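Local coordinates for Rik1-associated factor 1 (Schizosaccharomyces pombe, PDB 4O9D), which serves in the Clr4 methyltransferase complex, which methylates and ubiquitylates histone H3 to establish heterochromatin, and is represented here by its WD-repeat propeller domain, at residues N150-L155 with E175-G180; L171-A176 with I201-F206; F188-F191 with S196-V199; L215-A220 with S224-F229. One frame throughout, in Å; residues are numbered along the deposited sequence.

How the interactions relate
The four contacts gather at two consecutive blades of the WD-repeat beta-propeller domain and at the link between them. Interactions 1 and 2 share E175 and A176 of helix 174-178, which connects the blade holding strand 153-158 to the blade of strands 182-189, 198-204, 214-219 and 224-228; their centres lie about 4 Å apart. Interactions 3 and 4 belong to the first and last hairpins of that second blade, about 11 Å apart by centres. Along the chain interaction 1 comes first, interaction 3 falls between the two segments of interaction 2, and interaction 4 follows. Together they show how one blade is built and fixed to the one before it.

Interaction 1: N150-L155 with E175-G180; sequences NGYGYL and EALEKG
L177 reaches from its helix toward the turn N150-Y152, and its two methyls do the touching. From CB, which heads for the turn, the chain runs to CG, set anti to the carbonyl carbon (chi1 -72°), and there it divides. CD2 goes in deepest: it lies 3.5 Å from N150 O, rests on the G151 peptide and comes within 3.8 Å of Y152 CE1. CD1 keeps to the ring, 3.9 Å from Y152 CE1, and leans also on I172. The leucine and the tyrosine cross at about a right angle, and both methyls crowd the CE1 corner of the phenol.

G151 suits its place doubly. A CB there would fall about 2.7 Å from L177 CD2, and with a phi of 100° it would also press on the preceding carbonyl oxygen. The turn is held from within: N150 OD1 accepts the backbone N of Y152 at 2.9 Å from above its carbonyl plane, while N150 ND2 gives a nearly straight bond, in its amide plane, to Y154 OH. An alanine in place of Y152 would probably leave both methyls of L177, and I172, without their aromatic partner and open a gap beside the helix. The arrangement is an Asx turn, joining strands 144-148 and 153-158 of one propeller blade, set against a short linker helix that ends in a Schellman motif at G180.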
loop_
_atom_site.group_PDB
_atom_site.type_symbol
_atom_site.label_atom_id
_atom_site.label_comp_id
_atom_site.label_asym_id
_atom_site.label_seq_id
_atom_site.Cartn_x
_atom_site.Cartn_y
_atom_site.Cartn_z
ATOM N N ASN A 150 5.255 -3.985 -16.846
ATOM C CA ASN A 150 6.138 -4.187 -17.997
ATOM C C ASN A 150 7.614 -4.132 -17.618
ATOM O O ASN A 150 8.475 -4.348 -18.458
ATOM C CB ASN A 150 5.847 -3.178 -19.134
ATOM C CG ASN A 150 6.170 -1.747 -18.755
ATOM O OD1 ASN A 150 6.644 -1.491 -17.658
ATOM N ND2 ASN A 150 5.921 -0.803 -19.672
ATOM N N GLY A 151 7.911 -3.840 -16.352
ATOM C CA GLY A 151 9.292 -3.795 -15.895
ATOM C C GLY A 151 9.882 -2.397 -15.804
ATOM O O GLY A 151 10.957 -2.211 -15.242
ATOM N N TYR A 152 9.190 -1.408 -16.352
ATOM C CA TYR A 152 9.591 -0.003 -16.183
ATOM C C TYR A 152 9.024 0.641 -14.913
ATOM O O TYR A 152 7.891 0.357 -14.536
ATOM C CB TYR A 152 9.064 0.837 -17.366
ATOM C CG TYR A 152 9.835 0.610 -18.648
ATOM C CD1 TYR A 152 9.826 -0.634 -19.274
ATOM C CD2 TYR A 152 10.572 1.644 -19.239
ATOM C CE1 TYR A 152 10.535 -0.855 -20.469
ATOM C CE2 TYR A 152 11.291 1.427 -20.418
ATOM C CZ TYR A 152 11.262 0.177 -21.027
ATOM O OH TYR A 152 11.974 -0.045 -22.189
ATOM N N GLY A 153 9.797 1.541 -14.302
ATOM C CA GLY A 153 9.244 2.609 -13.475
ATOM C C GLY A 153 9.107 3.907 -14.301
ATOM O O GLY A 153 9.807 4.104 -15.300
ATOM N N TYR A 154 8.194 4.780 -13.904
ATOM C CA TYR A 154 8.074 6.102 -14.524
ATOM C C TYR A 154 8.044 7.176 -13.419
ATOM O O TYR A 154 7.584 6.911 -12.289
ATOM C CB TYR A 154 6.802 6.160 -15.355
ATOM C CG TYR A 154 6.672 5.068 -16.392
ATOM C CD1 TYR A 154 7.203 5.228 -17.673
ATOM C CD2 TYR A 154 6.001 3.890 -16.107
ATOM C CE1 TYR A 154 7.085 4.227 -18.636
ATOM C CE2 TYR A 154 5.866 2.893 -17.054
ATOM C CZ TYR A 154 6.418 3.075 -18.332
ATOM O OH TYR A 154 6.287 2.093 -19.281
ATOM N N LEU A 155 8.602 8.349 -13.721
ATOM C CA LEU A 155 8.463 9.524 -12.868
ATOM C C LEU A 155 7.624 10.567 -13.631
ATOM O O LEU A 155 7.973 10.942 -14.760
ATOM C CB LEU A 155 9.829 10.120 -12.505
ATOM C CG LEU A 155 10.804 9.301 -11.632
ATOM C CD1 LEU A 155 12.113 10.082 -11.501
ATOM C CD2 LEU A 155 10.192 8.972 -10.244
ATOM N N GLU A 175 19.027 -5.069 -17.175
ATOM C CA GLU A 175 19.197 -6.466 -16.776
ATOM C C GLU A 175 17.883 -7.075 -16.212
ATOM O O GLU A 175 17.500 -8.207 -16.547
ATOM C CB GLU A 175 20.343 -6.592 -15.765
ATOM C CG GLU A 175 21.726 -6.388 -16.378
ATOM C CD GLU A 175 22.128 -4.916 -16.522
ATOM O OE1 GLU A 175 21.305 -3.999 -16.263
ATOM O OE2 GLU A 175 23.296 -4.684 -16.882
ATOM N N ALA A 176 17.173 -6.311 -15.388
ATOM C CA ALA A 176 15.837 -6.721 -14.966
ATOM C C ALA A 176 14.951 -6.947 -16.186
ATOM O O ALA A 176 14.263 -7.965 -16.302
ATOM C CB ALA A 176 15.228 -5.657 -14.066
ATOM N N LEU A 177 14.971 -6.005 -17.125
ATOM C CA LEU A 177 14.101 -6.144 -18.289
ATOM C C LEU A 177 14.459 -7.378 -19.118
ATOM O O LEU A 177 13.569 -8.067 -19.602
ATOM C CB LEU A 177 14.140 -4.886 -19.142
ATOM C CG LEU A 177 13.421 -3.678 -18.545
ATOM C CD1 LEU A 177 13.846 -2.417 -19.266
ATOM C CD2 LEU A 177 11.930 -3.839 -18.638
ATOM N N GLU A 178 15.752 -7.666 -19.273
ATOM C CA GLU A 178 16.179 -8.879 -19.994
ATOM C C GLU A 178 15.567 -10.120 -19.375
ATOM O O GLU A 178 15.208 -11.073 -20.073
ATOM C CB GLU A 178 17.701 -9.046 -19.939
ATOM C CG GLU A 178 18.510 -8.065 -20.779
ATOM C CD GLU A 178 20.006 -8.241 -20.540
ATOM O OE1 GLU A 178 20.385 -9.341 -20.076
ATOM O OE2 GLU A 178 20.797 -7.294 -20.790
ATOM N N LYS A 179 15.482 -10.115 -18.047
ATOM C CA LYS A 179 14.974 -11.265 -17.306
ATOM C C LYS A 179 13.446 -11.301 -17.234
ATOM O O LYS A 179 12.884 -12.210 -16.633
ATOM C CB LYS A 179 15.583 -11.281 -15.898
ATOM C CG LYS A 179 17.090 -11.578 -15.903
ATOM C CD LYS A 179 17.682 -11.407 -14.525
ATOM C CE LYS A 179 19.084 -11.974 -14.444
ATOM N NZ LYS A 179 19.664 -11.698 -13.103
ATOM N N GLY A 180 12.785 -10.329 -17.855
ATOM C CA GLY A 180 11.332 -10.285 -17.884
ATOM C C GLY A 180 10.661 -9.985 -16.539
ATOM O O GLY A 180 9.505 -10.352 -16.352
#

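Interaction 2: L171-A176 with I201-F206; sequences LIYPEA and IGYDSF
The ring of Y203 is held between A176 on one face and I201, of its own strand, on the other. With CG anti to the carbonyl carbon (chi1 -60°), the phenol leaves strand 198-204 and extends against helix 174-178 at A176. A176 CB sits over its face in a CH-pi contact, 4.2 Å from the Y203 ring centroid and 20° off the normal; alanine offers a methyl small enough for so close a helix. I201 CG2 lies against the opposite face, offset toward the rim.

Y173, right before the helix at the N-cap position, turns the other way, its CG anti to the backbone N (chi1 176°). This lays one face of its ring against the backbone N of A176 and presents CD2, at the ring's edge, to Y203 CE1 at 4.1 Å. The contact is a blade-to-blade junction of the propeller, where the linker leads from strand 165-171, outermost in its sheet, to the next blade. Y203 OH donates to a water at 2.8 Å; that water donates to L171 O and takes a weak bond from Y173 N, tying the linker backbone to the phenol. A phenylalanine in place of Y203 would probably leave the water without this donor and the linker backbone less firmly tied to strand 198-204. L171 and I201 cross at a slant, L171 CD1 4.0 Å from I201 CD1.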
loop_
_atom_site.group_PDB
_atom_site.type_symbol
_atom_site.label_atom_id
_atom_site.label_comp_id
_atom_site.label_asym_id
_atom_site.label_seq_id
_atom_site.Cartn_x
_atom_site.Cartn_y
_atom_site.Cartn_z
ATOM N N LEU A 171 12.363 4.933 -15.860
ATOM C CA LEU A 171 13.352 4.345 -14.982
ATOM C C LEU A 171 13.578 2.901 -15.435
ATOM O O LEU A 171 12.730 2.013 -15.223
ATOM C CB LEU A 171 12.888 4.371 -13.501
ATOM C CG LEU A 171 12.520 5.736 -12.892
ATOM C CD1 LEU A 171 11.881 5.545 -11.473
ATOM C CD2 LEU A 171 13.711 6.661 -12.831
ATOM N N ILE A 172 14.749 2.673 -16.019
ATOM C CA ILE A 172 15.018 1.479 -16.811
ATOM C C ILE A 172 16.190 0.740 -16.192
ATOM O O ILE A 172 17.238 1.330 -15.967
ATOM C CB ILE A 172 15.350 1.885 -18.295
ATOM C CG1 ILE A 172 14.138 2.562 -18.951
ATOM C CG2 ILE A 172 15.768 0.691 -19.140
ATOM C CD1 ILE A 172 14.445 3.109 -20.349
ATOM N N TYR A 173 15.994 -0.533 -15.856
ATOM C CA TYR A 173 17.093 -1.359 -15.354
ATOM C C TYR A 173 17.182 -2.494 -16.360
ATOM O O TYR A 173 16.419 -3.457 -16.284
ATOM C CB TYR A 173 16.797 -1.847 -13.933
ATOM C CG TYR A 173 17.817 -2.797 -13.310
ATOM C CD1 TYR A 173 19.042 -3.046 -13.911
ATOM C CD2 TYR A 173 17.519 -3.460 -12.112
ATOM C CE1 TYR A 173 19.957 -3.916 -13.330
ATOM C CE2 TYR A 173 18.414 -4.335 -11.527
ATOM C CZ TYR A 173 19.633 -4.558 -12.130
ATOM O OH TYR A 173 20.522 -5.429 -11.547
ATOM N N PRO A 174 18.065 -2.347 -17.365
ATOM C CA PRO A 174 18.077 -3.258 -18.513
ATOM C C PRO A 174 18.193 -4.728 -18.155
ATOM O O PRO A 174 17.510 -5.541 -18.769
ATOM C CB PRO A 174 19.310 -2.808 -19.316
ATOM C CG PRO A 174 19.539 -1.391 -18.926
ATOM C CD PRO A 174 19.102 -1.300 -17.478
ATOM N N GLU A 175 19.027 -5.069 -17.175
ATOM C CA GLU A 175 19.197 -6.466 -16.776
ATOM C C GLU A 175 17.883 -7.075 -16.212
ATOM O O GLU A 175 17.500 -8.207 -16.547
ATOM C CB GLU A 175 20.343 -6.592 -15.765
ATOM C CG GLU A 175 21.726 -6.388 -16.378
ATOM C CD GLU A 175 22.128 -4.916 -16.522
ATOM O OE1 GLU A 175 21.305 -3.999 -16.263
ATOM O OE2 GLU A 175 23.296 -4.684 -16.882
ATOM N N ALA A 176 17.173 -6.311 -15.388
ATOM C CA ALA A 176 15.837 -6.721 -14.966
ATOM C C ALA A 176 14.951 -6.947 -16.186
ATOM O O ALA A 176 14.263 -7.965 -16.302
ATOM C CB ALA A 176 15.228 -5.657 -14.066
ATOM N N ILE A 201 13.089 0.662 -6.360
ATOM C CA ILE A 201 12.124 -0.165 -7.073
ATOM C C ILE A 201 12.298 -1.657 -6.764
ATOM O O ILE A 201 13.404 -2.207 -6.846
ATOM C CB ILE A 201 12.255 -0.016 -8.582
ATOM C CG1 ILE A 201 12.098 1.447 -8.991
ATOM C CG2 ILE A 201 11.199 -0.884 -9.309
ATOM C CD1 ILE A 201 12.026 1.643 -10.483
ATOM N N GLY A 202 11.192 -2.321 -6.478
ATOM C CA GLY A 202 11.242 -3.743 -6.175
ATOM C C GLY A 202 10.649 -4.485 -7.339
ATOM O O GLY A 202 9.615 -4.066 -7.860
ATOM N N TYR A 203 11.307 -5.574 -7.750
ATOM C CA TYR A 203 10.857 -6.358 -8.892
ATOM C C TYR A 203 10.408 -7.769 -8.485
ATOM O O TYR A 203 10.937 -8.356 -7.526
ATOM C CB TYR A 203 11.979 -6.467 -9.948
ATOM C CG TYR A 203 12.453 -5.142 -10.513
ATOM C CD1 TYR A 203 13.369 -4.348 -9.824
ATOM C CD2 TYR A 203 12.026 -4.702 -11.763
ATOM C CE1 TYR A 203 13.823 -3.124 -10.352
ATOM C CE2 TYR A 203 12.464 -3.474 -12.290
ATOM C CZ TYR A 203 13.366 -2.707 -11.591
ATOM O OH TYR A 203 13.801 -1.505 -12.122
ATOM N N ASP A 204 9.446 -8.315 -9.217
ATOM C CA ASP A 204 9.053 -9.707 -9.034
ATOM C C ASP A 204 8.839 -10.326 -10.417
ATOM O O ASP A 204 9.081 -9.672 -11.410
ATOM C CB ASP A 204 7.822 -9.827 -8.128
ATOM C CG ASP A 204 6.596 -9.065 -8.660
ATOM O OD1 ASP A 204 6.573 -8.667 -9.849
ATOM O OD2 ASP A 204 5.627 -8.901 -7.881
ATOM N N SER A 205 8.407 -11.578 -10.485
ATOM C CA SER A 205 8.326 -12.274 -11.763
ATOM C C SER A 205 7.065 -13.124 -11.916
ATOM O O SER A 205 6.904 -14.133 -11.245
ATOM C CB SER A 205 9.548 -13.171 -11.922
ATOM O OG SER A 205 9.658 -14.035 -10.792
ATOM N N PHE A 206 6.189 -12.738 -12.842
ATOM C CA PHE A 206 4.945 -13.484 -13.078
ATOM C C PHE A 206 5.119 -14.618 -14.089
ATOM O O PHE A 206 4.288 -15.528 -14.163
ATOM C CB PHE A 206 3.848 -12.542 -13.570
ATOM C CG PHE A 206 3.425 -11.530 -12.552
ATOM C CD1 PHE A 206 4.170 -10.383 -12.350
ATOM C CD2 PHE A 206 2.287 -11.729 -11.800
ATOM C CE1 PHE A 206 3.786 -9.451 -11.423
ATOM C CE2 PHE A 206 1.891 -10.801 -10.868
ATOM C CZ PHE A 206 2.644 -9.663 -10.672
HETATM O O HOH W 1 13.196 -0.684 -14.690
#

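Interaction 3: F188-F191 with S196-V199; sequences FSNF and SDKV
F188 and V199 lie side by side and point the same way, as a non-hydrogen-bonded antiparallel pair allows. V199 turns CG2 toward the ring, 3.7 Å from F188 CE1, and L155 of the preceding blade packs on both, so two apolar residues suit this face of the sheet. A little farther along, N190 and D197 also run alongside each other. N190 CG stands between its backbone N and carbonyl carbon (chi1 64°), which brings ND2 to D197 OD1 at 3.0 Å. The bond lies close to the amide plane and meets the syn side of the oxygen, yet amide and carboxylate are twisted 46° apart.

Between these pairs, S189 and K198 form a hydrogen-bonded pair of the beta hairpin that joins the first two strands of the blade. S189 N donates to K198 O at 2.8 Å and K198 N returns a bond to S189 O at 2.9 Å, the second in the carbonyl plane and the straighter one. Their side chains emerge on the face away from F188 and take separate partners: the small S189 hydroxyl bonds to Y268 OH, whereas K198, bent at its second torsion, carries NZ to a salt bridge with D219. The other end of the N190 amide, OD1, accepts from G193 N within the hairpin loop.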
loop_
_atom_site.group_PDB
_atom_site.type_symbol
_atom_site.label_atom_id
_atom_site.label_comp_id
_atom_site.label_asym_id
_atom_site.label_seq_id
_atom_site.Cartn_x
_atom_site.Cartn_y
_atom_site.Cartn_z
ATOM N N PHE A 188 10.053 6.661 -2.714
ATOM C CA PHE A 188 11.099 7.666 -2.679
ATOM C C PHE A 188 11.911 7.606 -1.396
ATOM O O PHE A 188 11.405 7.175 -0.363
ATOM C CB PHE A 188 10.476 9.054 -2.790
ATOM C CG PHE A 188 10.021 9.413 -4.184
ATOM C CD1 PHE A 188 10.935 9.871 -5.127
ATOM C CD2 PHE A 188 8.684 9.303 -4.548
ATOM C CE1 PHE A 188 10.512 10.224 -6.444
ATOM C CE2 PHE A 188 8.264 9.652 -5.846
ATOM C CZ PHE A 188 9.192 10.120 -6.780
ATOM N N SER A 189 13.146 8.100 -1.445
ATOM C CA SER A 189 13.986 8.129 -0.255
ATOM C C SER A 189 14.916 9.346 -0.276
ATOM O O SER A 189 15.565 9.608 -1.297
ATOM C CB SER A 189 14.799 6.830 -0.190
ATOM O OG SER A 189 15.670 6.803 0.926
ATOM N N ASN A 190 14.981 10.087 0.834
ATOM C CA ASN A 190 15.908 11.232 0.936
ATOM C C ASN A 190 16.412 11.531 2.356
ATOM O O ASN A 190 16.918 12.626 2.626
ATOM C CB ASN A 190 15.330 12.527 0.320
ATOM C CG ASN A 190 14.092 13.049 1.049
ATOM O OD1 ASN A 190 13.830 12.722 2.215
ATOM N ND2 ASN A 190 13.327 13.890 0.354
ATOM N N PHE A 191 16.294 10.567 3.254
ATOM C CA PHE A 191 16.920 10.694 4.576
ATOM C C PHE A 191 16.404 11.964 5.265
ATOM O O PHE A 191 17.174 12.819 5.716
ATOM C CB PHE A 191 18.450 10.681 4.424
ATOM C CG PHE A 191 19.212 10.636 5.724
ATOM C CD1 PHE A 191 18.777 9.858 6.783
ATOM C CD2 PHE A 191 20.391 11.376 5.876
ATOM C CE1 PHE A 191 19.493 9.818 7.993
ATOM C CE2 PHE A 191 21.117 11.338 7.079
ATOM C CZ PHE A 191 20.666 10.555 8.129
ATOM N N SER A 196 19.634 14.087 -1.567
ATOM C CA SER A 196 18.813 14.210 -2.786
ATOM C C SER A 196 17.850 13.011 -2.926
ATOM O O SER A 196 18.069 11.942 -2.323
ATOM C CB SER A 196 19.685 14.316 -4.037
ATOM O OG SER A 196 20.512 13.176 -4.186
ATOM N N ASP A 197 16.791 13.185 -3.709
ATOM C CA ASP A 197 15.777 12.128 -3.882
ATOM C C ASP A 197 16.276 10.923 -4.668
ATOM O O ASP A 197 16.833 11.065 -5.752
ATOM C CB ASP A 197 14.534 12.679 -4.583
ATOM C CG ASP A 197 13.628 13.466 -3.641
ATOM O OD1 ASP A 197 14.083 13.823 -2.534
ATOM O OD2 ASP A 197 12.464 13.732 -4.014
ATOM N N LYS A 198 16.058 9.728 -4.122
ATOM C CA LYS A 198 16.322 8.485 -4.858
ATOM C C LYS A 198 15.002 7.703 -4.917
ATOM O O LYS A 198 14.089 7.963 -4.126
ATOM C CB LYS A 198 17.405 7.644 -4.158
ATOM C CG LYS A 198 18.708 8.390 -3.807
ATOM C CD LYS A 198 19.448 8.831 -5.079
ATOM C CE LYS A 198 20.701 9.660 -4.760
ATOM N NZ LYS A 198 21.667 9.714 -5.914
ATOM N N VAL A 199 14.921 6.749 -5.834
ATOM C CA VAL A 199 13.715 5.968 -6.068
ATOM C C VAL A 199 14.135 4.520 -5.920
ATOM O O VAL A 199 15.050 4.051 -6.605
ATOM C CB VAL A 199 13.173 6.184 -7.489
ATOM C CG1 VAL A 199 11.896 5.356 -7.728
ATOM C CG2 VAL A 199 12.936 7.678 -7.722
#

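Interaction 4: L215-A220 with S224-F229; sequences LALFDA and SFVQKF
F225 carries its CG anti to the backbone N (chi1 180°) while F218, across the hairpin, has CG anti to the carbonyl carbon (chi1 -72°); the two torsions bring the rings into a T-shaped pair. The edge of F225 meets the face of F218, centroids 5.7 Å apart and planes at 81°, with F225 CD1 4.0 Å from F218 CZ. A216, small enough to leave room, sets its CB 3.9 Å from F225 CE1, next to the atom that meets F218.

Next to this pair the register shifts by one, at a classic beta bulge. V226 and Q227 both face L217, whose O accepts V226 N at 2.8 Å and, more weakly, Q227 N, while L217 N bonds to Q227 O. Within the bulge V226 points toward the partner strand, its CG1 alongside L217 CD2. F229 closes the other end: F229 CD2 is 3.6 Å from L215 CG, F229 CE2 is 3.9 Å from L217 CB, and Q227 NE2, bonded to Y268 O, lies over a ring face. A water bridges L215 N and F229 O.

Strand 224-228 is the outermost of its four-stranded blade, and strand 214-219 is flanked on its other side by strand 198-204. The F225 ring stacks on Y173 of the linker ahead of helix 174-178, whereas L215 and F229 reach L263 of strand 258-264 in the following blade.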
loop_
_atom_site.group_PDB
_atom_site.type_symbol
_atom_site.label_atom_id
_atom_site.label_comp_id
_atom_site.label_asym_id
_atom_site.label_seq_id
_atom_site.Cartn_x
_atom_site.Cartn_y
_atom_site.Cartn_z
ATOM N N LEU A 215 15.920 -5.856 -6.175
ATOM C CA LEU A 215 15.685 -4.545 -5.590
ATOM C C LEU A 215 16.760 -3.583 -6.127
ATOM O O LEU A 215 17.962 -3.882 -6.039
ATOM C CB LEU A 215 15.735 -4.657 -4.054
ATOM C CG LEU A 215 15.290 -3.418 -3.274
ATOM C CD1 LEU A 215 13.757 -3.227 -3.451
ATOM C CD2 LEU A 215 15.686 -3.546 -1.826
ATOM N N ALA A 216 16.332 -2.476 -6.751
ATOM C CA ALA A 216 17.264 -1.528 -7.372
ATOM C C ALA A 216 17.057 -0.086 -6.908
ATOM O O ALA A 216 16.004 0.257 -6.347
ATOM C CB ALA A 216 17.147 -1.585 -8.888
ATOM N N LEU A 217 18.060 0.757 -7.151
ATOM C CA LEU A 217 17.970 2.155 -6.774
ATOM C C LEU A 217 18.174 3.049 -7.988
ATOM O O LEU A 217 19.020 2.751 -8.841
ATOM C CB LEU A 217 19.041 2.480 -5.743
ATOM C CG LEU A 217 18.889 3.808 -4.989
ATOM C CD1 LEU A 217 17.673 3.797 -4.009
ATOM C CD2 LEU A 217 20.211 4.146 -4.251
ATOM N N PHE A 218 17.420 4.151 -8.047
ATOM C CA PHE A 218 17.555 5.138 -9.126
ATOM C C PHE A 218 17.743 6.553 -8.535
ATOM O O PHE A 218 17.276 6.846 -7.430
ATOM C CB PHE A 218 16.304 5.128 -10.005
ATOM C CG PHE A 218 16.171 3.913 -10.889
ATOM C CD1 PHE A 218 15.663 2.716 -10.386
ATOM C CD2 PHE A 218 16.524 3.980 -12.225
ATOM C CE1 PHE A 218 15.535 1.597 -11.212
ATOM C CE2 PHE A 218 16.404 2.881 -13.051
ATOM C CZ PHE A 218 15.917 1.683 -12.550
ATOM N N ASP A 219 18.426 7.435 -9.261
ATOM C CA ASP A 219 18.482 8.844 -8.870
ATOM C C ASP A 219 17.285 9.568 -9.490
ATOM O O ASP A 219 17.045 9.454 -10.703
ATOM C CB ASP A 219 19.796 9.485 -9.352
ATOM C CG ASP A 219 19.882 10.944 -8.989
ATOM O OD1 ASP A 219 20.014 11.238 -7.783
ATOM O OD2 ASP A 219 19.773 11.789 -9.902
ATOM N N ALA A 220 16.514 10.306 -8.690
ATOM C CA ALA A 220 15.291 10.907 -9.230
ATOM C C ALA A 220 15.520 12.143 -10.108
ATOM O O ALA A 220 14.790 12.335 -11.051
ATOM C CB ALA A 220 14.279 11.247 -8.123
ATOM N N SER A 224 18.302 8.183 -13.447
ATOM C CA SER A 224 19.256 7.171 -13.896
ATOM C C SER A 224 19.423 6.033 -12.884
ATOM O O SER A 224 19.256 6.217 -11.672
ATOM C CB SER A 224 20.611 7.822 -14.178
ATOM O OG SER A 224 21.047 8.525 -13.023
ATOM N N PHE A 225 19.745 4.857 -13.394
ATOM C CA PHE A 225 20.059 3.705 -12.542
ATOM C C PHE A 225 21.285 3.990 -11.692
ATOM O O PHE A 225 22.273 4.531 -12.193
ATOM C CB PHE A 225 20.323 2.498 -13.438
ATOM C CG PHE A 225 20.660 1.241 -12.697
ATOM C CD1 PHE A 225 19.659 0.475 -12.115
ATOM C CD2 PHE A 225 21.973 0.805 -12.609
ATOM C CE1 PHE A 225 19.962 -0.698 -11.446
ATOM C CE2 PHE A 225 22.282 -0.378 -11.932
ATOM C CZ PHE A 225 21.273 -1.125 -11.358
ATOM N N VAL A 226 21.234 3.621 -10.410
ATOM C CA VAL A 226 22.366 3.816 -9.522
ATOM C C VAL A 226 23.006 2.485 -9.103
ATOM O O VAL A 226 24.216 2.332 -9.222
ATOM C CB VAL A 226 21.971 4.663 -8.296
ATOM C CG1 VAL A 226 23.040 4.616 -7.210
ATOM C CG2 VAL A 226 21.663 6.106 -8.740
ATOM N N GLN A 227 22.206 1.525 -8.630
ATOM C CA GLN A 227 22.751 0.251 -8.161
ATOM C C GLN A 227 21.672 -0.840 -7.995
ATOM O O GLN A 227 20.468 -0.552 -7.839
ATOM C CB GLN A 227 23.448 0.451 -6.812
ATOM C CG GLN A 227 22.481 0.584 -5.649
ATOM C CD GLN A 227 23.155 0.840 -4.300
ATOM O OE1 GLN A 227 24.114 1.601 -4.205
ATOM N NE2 GLN A 227 22.626 0.222 -3.241
ATOM N N LYS A 228 22.107 -2.092 -8.068
ATOM C CA LYS A 228 21.302 -3.200 -7.541
ATOM C C LYS A 228 21.678 -3.373 -6.056
ATOM O O LYS A 228 22.869 -3.393 -5.708
ATOM C CB LYS A 228 21.588 -4.480 -8.329
ATOM C CG LYS A 228 20.725 -5.687 -7.977
ATOM C CD LYS A 228 21.285 -6.964 -8.647
ATOM C CE LYS A 228 20.192 -8.030 -8.853
ATOM N NZ LYS A 228 20.709 -9.280 -9.525
ATOM N N PHE A 229 20.682 -3.478 -5.172
ATOM C CA PHE A 229 20.981 -3.787 -3.781
ATOM C C PHE A 229 21.515 -5.223 -3.711
ATOM O O PHE A 229 21.121 -6.076 -4.508
ATOM C CB PHE A 229 19.736 -3.636 -2.907
ATOM C CG PHE A 229 19.335 -2.206 -2.663
ATOM C CD1 PHE A 229 19.894 -1.488 -1.620
ATOM C CD2 PHE A 229 18.418 -1.580 -3.482
ATOM C CE1 PHE A 229 19.526 -0.172 -1.381
ATOM C CE2 PHE A 229 18.040 -0.278 -3.244
ATOM C CZ PHE A 229 18.599 0.434 -2.189
HETATM O O HOH W 2 18.560 -7.045 -5.488
#